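Local coordinates for protein probable sugar kinase (Clostridium perfringens, PDB 3KZH) that probably phosphorylates a sugar or a related small molecule as a kinase of the pfkB (ribokinase-like) carbohydrate kinase family, at residues 23-28 and 32-37; 97-102 and 107-112. One frame throughout, in Å; residues are numbered along the deposited sequence.

Interaction 1: residues 23-28 and 32-37; sequences SKASYR and STPGHV
Ser-23 pairs with Gly-35 as an antiparallel non-hydrogen-bonded pair, their CA atoms 4.4 Å apart, and just beyond it the N-H of Lys-24 bonds to the carbonyl O of Pro-34. This bond is short and fairly straight, with Lys-24 N 2.8 Å from Pro-34 O and 163° at the hydrogen. The donor lies in the carbonyl plane. The loop then wraps round Thr-33.

Thr-33 is the buried centre of the contact, and its two branches do different work. With OG1 beside the backbone N (chi1 -47°), CG2 falls anti to it and reaches into the bend of the loop. Thr-33 CG2 is 3.5 Å from Ala-25 O and 3.7 Å from Ser-23 OG. Thr-33 OG1 lies 3.6 Å from Tyr-27 CD1, and the two side chains cross at about a right angle. A water links this hydroxyl to the loop: it is 3.0 Å from Thr-33 OG1 and donates to Ser-26 O at 2.6 Å. The bridge ties the loop backbone to the strand where no direct bond does. On the outer side, the methyl of Ala-25 packs on the ring of Pro-34, CB to CG 3.6 Å. Lys-24 CG packs over the backbone of Gly-35, and the bend at chi2 turns the rest of the chain away.

The contact closes the loop between strands 16-23 and 32-42. Ser-23 OG bonds to Leu-103 O at the end of neighbouring strand 98-103. Tyr-27 OH bonds to Ser-111 OG of the second subunit, and residues 32-34 pair in parallel with a strand of that subunit.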
loop_
_atom_site.group_PDB
_atom_site.type_symbol
_atom_site.label_atom_id
_atom_site.label_comp_id
_atom_site.label_asym_id
_atom_site.label_seq_id
_atom_site.Cartn_x
_atom_site.Cartn_y
_atom_site.Cartn_z
ATOM N N SER A 23 -5.893 -16.044 -6.078
ATOM C CA SER A 23 -5.573 -16.701 -7.355
ATOM C C SER A 23 -6.768 -16.771 -8.311
ATOM O O SER A 23 -7.858 -17.179 -7.910
ATOM C CB SER A 23 -5.038 -18.123 -7.131
ATOM O OG SER A 23 -3.787 -18.151 -6.471
ATOM N N LYS A 24 -6.550 -16.325 -9.555
ATOM C CA LYS A 24 -7.572 -16.341 -10.615
ATOM C C LYS A 24 -7.267 -17.431 -11.658
ATOM O O LYS A 24 -7.764 -17.412 -12.787
ATOM C CB LYS A 24 -7.703 -14.956 -11.277
ATOM C CG LYS A 24 -8.334 -13.876 -10.384
ATOM C CD LYS A 24 -9.774 -14.216 -10.019
ATOM C CE LYS A 24 -10.328 -13.268 -8.985
ATOM N NZ LYS A 24 -11.720 -13.651 -8.618
ATOM N N ALA A 25 -6.418 -18.364 -11.242
ATOM C CA ALA A 25 -5.985 -19.524 -12.013
ATOM C C ALA A 25 -5.488 -20.531 -10.990
ATOM O O ALA A 25 -5.217 -20.151 -9.839
ATOM C CB ALA A 25 -4.861 -19.168 -12.956
ATOM N N SER A 26 -5.343 -21.792 -11.412
ATOM C CA SER A 26 -4.866 -22.875 -10.546
ATOM C C SER A 26 -3.512 -22.580 -9.914
ATOM O O SER A 26 -2.541 -22.301 -10.619
ATOM C CB SER A 26 -4.803 -24.204 -11.308
ATOM O OG SER A 26 -6.104 -24.709 -11.566
ATOM N N TYR A 27 -3.484 -22.579 -8.579
ATOM C CA TYR A 27 -2.263 -22.308 -7.816
ATOM C C TYR A 27 -1.266 -23.469 -7.877
ATOM O O TYR A 27 -1.644 -24.644 -7.868
ATOM C CB TYR A 27 -2.591 -21.951 -6.349
ATOM C CG TYR A 27 -1.370 -21.680 -5.483
ATOM C CD1 TYR A 27 -0.654 -20.475 -5.611
ATOM C CD2 TYR A 27 -0.852 -22.680 -4.620
ATOM C CE1 TYR A 27 0.562 -20.265 -4.910
ATOM C CE2 TYR A 27 0.364 -22.488 -3.922
ATOM C CZ TYR A 27 1.061 -21.277 -4.071
ATOM O OH TYR A 27 2.238 -21.075 -3.392
ATOM N N ARG A 28 0.006 -23.092 -7.966
ATOM C CA ARG A 28 1.144 -23.998 -8.008
ATOM C C ARG A 28 2.238 -23.243 -7.256
ATOM O O ARG A 28 2.353 -22.021 -7.406
ATOM C CB ARG A 28 1.645 -24.249 -9.450
ATOM C CG ARG A 28 0.745 -25.076 -10.375
ATOM C CD ARG A 28 1.519 -25.668 -11.564
ATOM N NE ARG A 28 2.221 -24.669 -12.380
ATOM C CZ ARG A 28 1.691 -24.019 -13.417
ATOM N NH1 ARG A 28 0.436 -24.245 -13.788
ATOM N NH2 ARG A 28 2.423 -23.138 -14.089
ATOM N N SER A 32 4.514 -18.103 -10.565
ATOM C CA SER A 32 3.782 -16.838 -10.625
ATOM C C SER A 32 2.349 -17.115 -11.114
ATOM O O SER A 32 2.143 -17.476 -12.276
ATOM C CB SER A 32 4.514 -15.874 -11.571
ATOM O OG SER A 32 3.821 -14.649 -11.728
ATOM N N THR A 33 1.382 -16.994 -10.204
ATOM C CA THR A 33 -0.034 -17.237 -10.502
ATOM C C THR A 33 -0.784 -15.920 -10.772
ATOM O O THR A 33 -0.595 -14.952 -10.042
ATOM C CB THR A 33 -0.748 -17.945 -9.300
ATOM O OG1 THR A 33 0.051 -19.035 -8.827
ATOM C CG2 THR A 33 -2.117 -18.483 -9.705
ATOM N N PRO A 34 -1.602 -15.845 -11.850
ATOM C CA PRO A 34 -2.322 -14.584 -12.075
ATOM C C PRO A 34 -3.448 -14.418 -11.048
ATOM O O PRO A 34 -4.120 -15.395 -10.691
ATOM C CB PRO A 34 -2.849 -14.734 -13.506
ATOM C CG PRO A 34 -2.963 -16.191 -13.682
ATOM C CD PRO A 34 -1.713 -16.708 -13.038
ATOM N N GLY A 35 -3.587 -13.207 -10.520
ATOM C CA GLY A 35 -4.611 -12.979 -9.525
ATOM C C GLY A 35 -5.031 -11.553 -9.250
ATOM O O GLY A 35 -4.752 -10.643 -10.027
ATOM N N HIS A 36 -5.736 -11.388 -8.135
ATOM C CA HIS A 36 -6.240 -10.095 -7.705
ATOM C C HIS A 36 -5.717 -9.738 -6.320
ATOM O O HIS A 36 -5.875 -10.508 -5.373
ATOM C CB HIS A 36 -7.775 -10.093 -7.720
ATOM C CG HIS A 36 -8.384 -8.763 -7.398
ATOM N ND1 HIS A 36 -7.992 -7.598 -8.020
ATOM C CD2 HIS A 36 -9.340 -8.413 -6.508
ATOM C CE1 HIS A 36 -8.683 -6.587 -7.527
ATOM N NE2 HIS A 36 -9.508 -7.053 -6.609
ATOM N N VAL A 37 -5.110 -8.559 -6.227
ATOM C CA VAL A 37 -4.564 -8.044 -4.977
ATOM C C VAL A 37 -5.559 -7.103 -4.292
ATOM O O VAL A 37 -6.067 -6.160 -4.906
ATOM C CB VAL A 37 -3.222 -7.318 -5.196
ATOM C CG1 VAL A 37 -2.636 -6.823 -3.863
ATOM C CG2 VAL A 37 -2.256 -8.241 -5.870
HETATM O O HOH W 1 -0.235 -21.151 -10.982
#

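Interaction 2: residues 97-102 and 107-112; sequences PTYLAI and GEMVSA
A chi1 of -177° swings the Tyr-99 ring away from its own backbone N and toward Ala-112 and selenomethionine Met-109. The chain of Met-109 bends at chi2 and chi3, which brings its CE to the phenol oxygen. Met-109 CE lies 3.5 Å from Tyr-99 OH, and the two side chains cross at about a right angle. The methyl of Ala-112 sits obliquely to the ring, its CB 4.0 Å from Tyr-99 CZ. The same methyl meets Ala-101 CB, its partner in a non-hydrogen-bonded pair. Tyr-99, Ala-101 and Ala-112 thus share one patch of small and aromatic groups.

Ile-102 and Ser-111 point to the other face. The N-H of Ile-102 gives a nearly straight bond to Ser-111 O, 2.9 Å from N to O, with the donor tilted 33° from the carbonyl plane. The carbonyl O of Ile-102 receives two N-H groups. The bond from Val-110 N is the better formed, at 3.2 Å to Ile-102 O and nearly along the C=O axis. The bond from Ser-111 N to this oxygen is weak. Val-110 CG2 stands between its backbone N and carbonyl carbon, and comes to 3.3 Å from the same Ile-102 O. Ile-102 also packs on Ser-111 of the second subunit.

Beyond the bulge, Ala-112 CA makes a CA-H...O contact to Leu-100 O. The N-to-C directions of strands 98-102 and 109-112 make 141°, so the two run antiparallel with a marked twist. Val-110 and Ser-111 both face Ile-102, which makes this a classic beta bulge in the hairpin of strands 98-103 and 109-115.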
loop_
_atom_site.group_PDB
_atom_site.type_symbol
_atom_site.label_atom_id
_atom_site.label_comp_id
_atom_site.label_asym_id
_atom_site.label_seq_id
_atom_site.Cartn_x
_atom_site.Cartn_y
_atom_site.Cartn_z
ATOM N N PRO A 97 2.743 -2.952 11.116
ATOM C CA PRO A 97 2.192 -4.315 11.110
ATOM C C PRO A 97 1.450 -4.639 9.812
ATOM O O PRO A 97 0.566 -3.896 9.381
ATOM C CB PRO A 97 1.280 -4.308 12.322
ATOM C CG PRO A 97 2.044 -3.488 13.259
ATOM C CD PRO A 97 2.518 -2.330 12.437
ATOM N N THR A 98 1.941 -5.669 9.129
ATOM C CA THR A 98 1.397 -6.094 7.846
ATOM C C THR A 98 1.263 -7.602 7.762
ATOM O O THR A 98 2.105 -8.341 8.266
ATOM C CB THR A 98 2.304 -5.593 6.680
ATOM O OG1 THR A 98 2.491 -4.177 6.799
ATOM C CG2 THR A 98 1.691 -5.898 5.296
ATOM N N TYR A 99 0.178 -8.038 7.140
ATOM C CA TYR A 99 -0.075 -9.452 6.932
ATOM C C TYR A 99 -0.254 -9.671 5.428
ATOM O O TYR A 99 -1.248 -9.243 4.839
ATOM C CB TYR A 99 -1.307 -9.914 7.721
ATOM C CG TYR A 99 -1.602 -11.395 7.607
ATOM C CD1 TYR A 99 -0.739 -12.354 8.179
ATOM C CD2 TYR A 99 -2.744 -11.848 6.912
ATOM C CE1 TYR A 99 -1.011 -13.752 8.057
ATOM C CE2 TYR A 99 -3.027 -13.232 6.782
ATOM C CZ TYR A 99 -2.156 -14.173 7.357
ATOM O OH TYR A 99 -2.433 -15.515 7.230
ATOM N N LEU A 100 0.753 -10.295 4.821
ATOM C CA LEU A 100 0.761 -10.603 3.394
ATOM C C LEU A 100 0.381 -12.070 3.194
ATOM O O LEU A 100 1.103 -12.952 3.633
ATOM C CB LEU A 100 2.148 -10.301 2.808
ATOM C CG LEU A 100 2.541 -10.698 1.377
ATOM C CD1 LEU A 100 1.599 -10.094 0.337
ATOM C CD2 LEU A 100 3.961 -10.241 1.128
ATOM N N ALA A 101 -0.752 -12.320 2.542
ATOM C CA ALA A 101 -1.206 -13.688 2.298
ATOM C C ALA A 101 -1.654 -13.976 0.886
ATOM O O ALA A 101 -2.332 -13.167 0.261
ATOM C CB ALA A 101 -2.313 -14.066 3.255
ATOM N N ILE A 102 -1.281 -15.157 0.400
ATOM C CA ILE A 102 -1.659 -15.609 -0.935
ATOM C C ILE A 102 -2.655 -16.763 -0.790
ATOM O O ILE A 102 -2.385 -17.749 -0.103
ATOM C CB ILE A 102 -0.402 -15.988 -1.789
ATOM C CG1 ILE A 102 0.335 -14.701 -2.179
ATOM C CG2 ILE A 102 -0.797 -16.789 -3.041
ATOM C CD1 ILE A 102 1.694 -14.884 -2.761
ATOM N N GLY A 107 -9.829 -20.340 -2.194
ATOM C CA GLY A 107 -9.850 -19.305 -1.173
ATOM C C GLY A 107 -9.053 -19.632 0.073
ATOM O O GLY A 107 -9.075 -18.871 1.041
ATOM N N GLU A 108 -8.350 -20.759 0.046
ATOM C CA GLU A 108 -7.533 -21.201 1.173
ATOM C C GLU A 108 -6.122 -20.640 1.133
ATOM O O GLU A 108 -5.519 -20.530 0.061
ATOM C CB GLU A 108 -7.469 -22.725 1.225
ATOM C CG GLU A 108 -8.783 -23.381 1.594
ATOM C CD GLU A 108 -8.602 -24.550 2.538
ATOM O OE1 GLU A 108 -8.104 -24.337 3.668
ATOM O OE2 GLU A 108 -8.966 -25.680 2.151
HETATM N N MSE A 109 -5.598 -20.307 2.313
HETATM C CA MSE A 109 -4.246 -19.769 2.438
HETATM C C MSE A 109 -3.227 -20.878 2.189
HETATM O O MSE A 109 -3.248 -21.939 2.829
HETATM C CB MSE A 109 -4.053 -19.021 3.786
HETATM C CG MSE A 109 -3.243 -19.708 4.889
HETATM SE SE MSE A 109 -1.340 -19.340 4.762
HETATM C CE MSE A 109 -1.280 -18.721 6.621
ATOM N N VAL A 110 -2.409 -20.642 1.172
ATOM C CA VAL A 110 -1.370 -21.568 0.764
ATOM C C VAL A 110 0.010 -20.994 1.047
ATOM O O VAL A 110 1.017 -21.695 0.904
ATOM C CB VAL A 110 -1.492 -21.917 -0.738
ATOM C CG1 VAL A 110 -2.624 -22.888 -0.968
ATOM C CG2 VAL A 110 -1.714 -20.645 -1.572
ATOM N N SER A 111 0.039 -19.721 1.453
ATOM C CA SER A 111 1.283 -18.999 1.755
ATOM C C SER A 111 0.998 -17.667 2.463
ATOM O O SER A 111 -0.022 -17.026 2.180
ATOM C CB SER A 111 2.029 -18.722 0.450
ATOM O OG SER A 111 3.365 -18.317 0.659
ATOM N N ALA A 112 1.899 -17.264 3.371
ATOM C CA ALA A 112 1.784 -16.009 4.133
ATOM C C ALA A 112 3.025 -15.540 4.882
ATOM O O ALA A 112 3.850 -16.349 5.310
ATOM C CB ALA A 112 0.608 -16.051 5.106
#

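Interactions 1 and 2 lie in one four-stranded sheet, with centres 13 Å apart. Interaction 1 is complete in the sequence before the first residue of interaction 2. Across the sheet the order is 32-42, 16-23, 98-103, 109-115, so the two hairpins stand side by side. Within one chain they touch where the Tyr-27 ring packs on Val-110, CE2 to CG2 3.6 Å. Both also meet the second subunit, and the sheet runs on into it. This small sheet, set apart from the large ten-stranded one, resembles the lid through which ribokinase-like enzymes often dimerise. Interaction 1 is at its outer end, about 33 Å from the chain centre; interaction 2 is at about 23 Å.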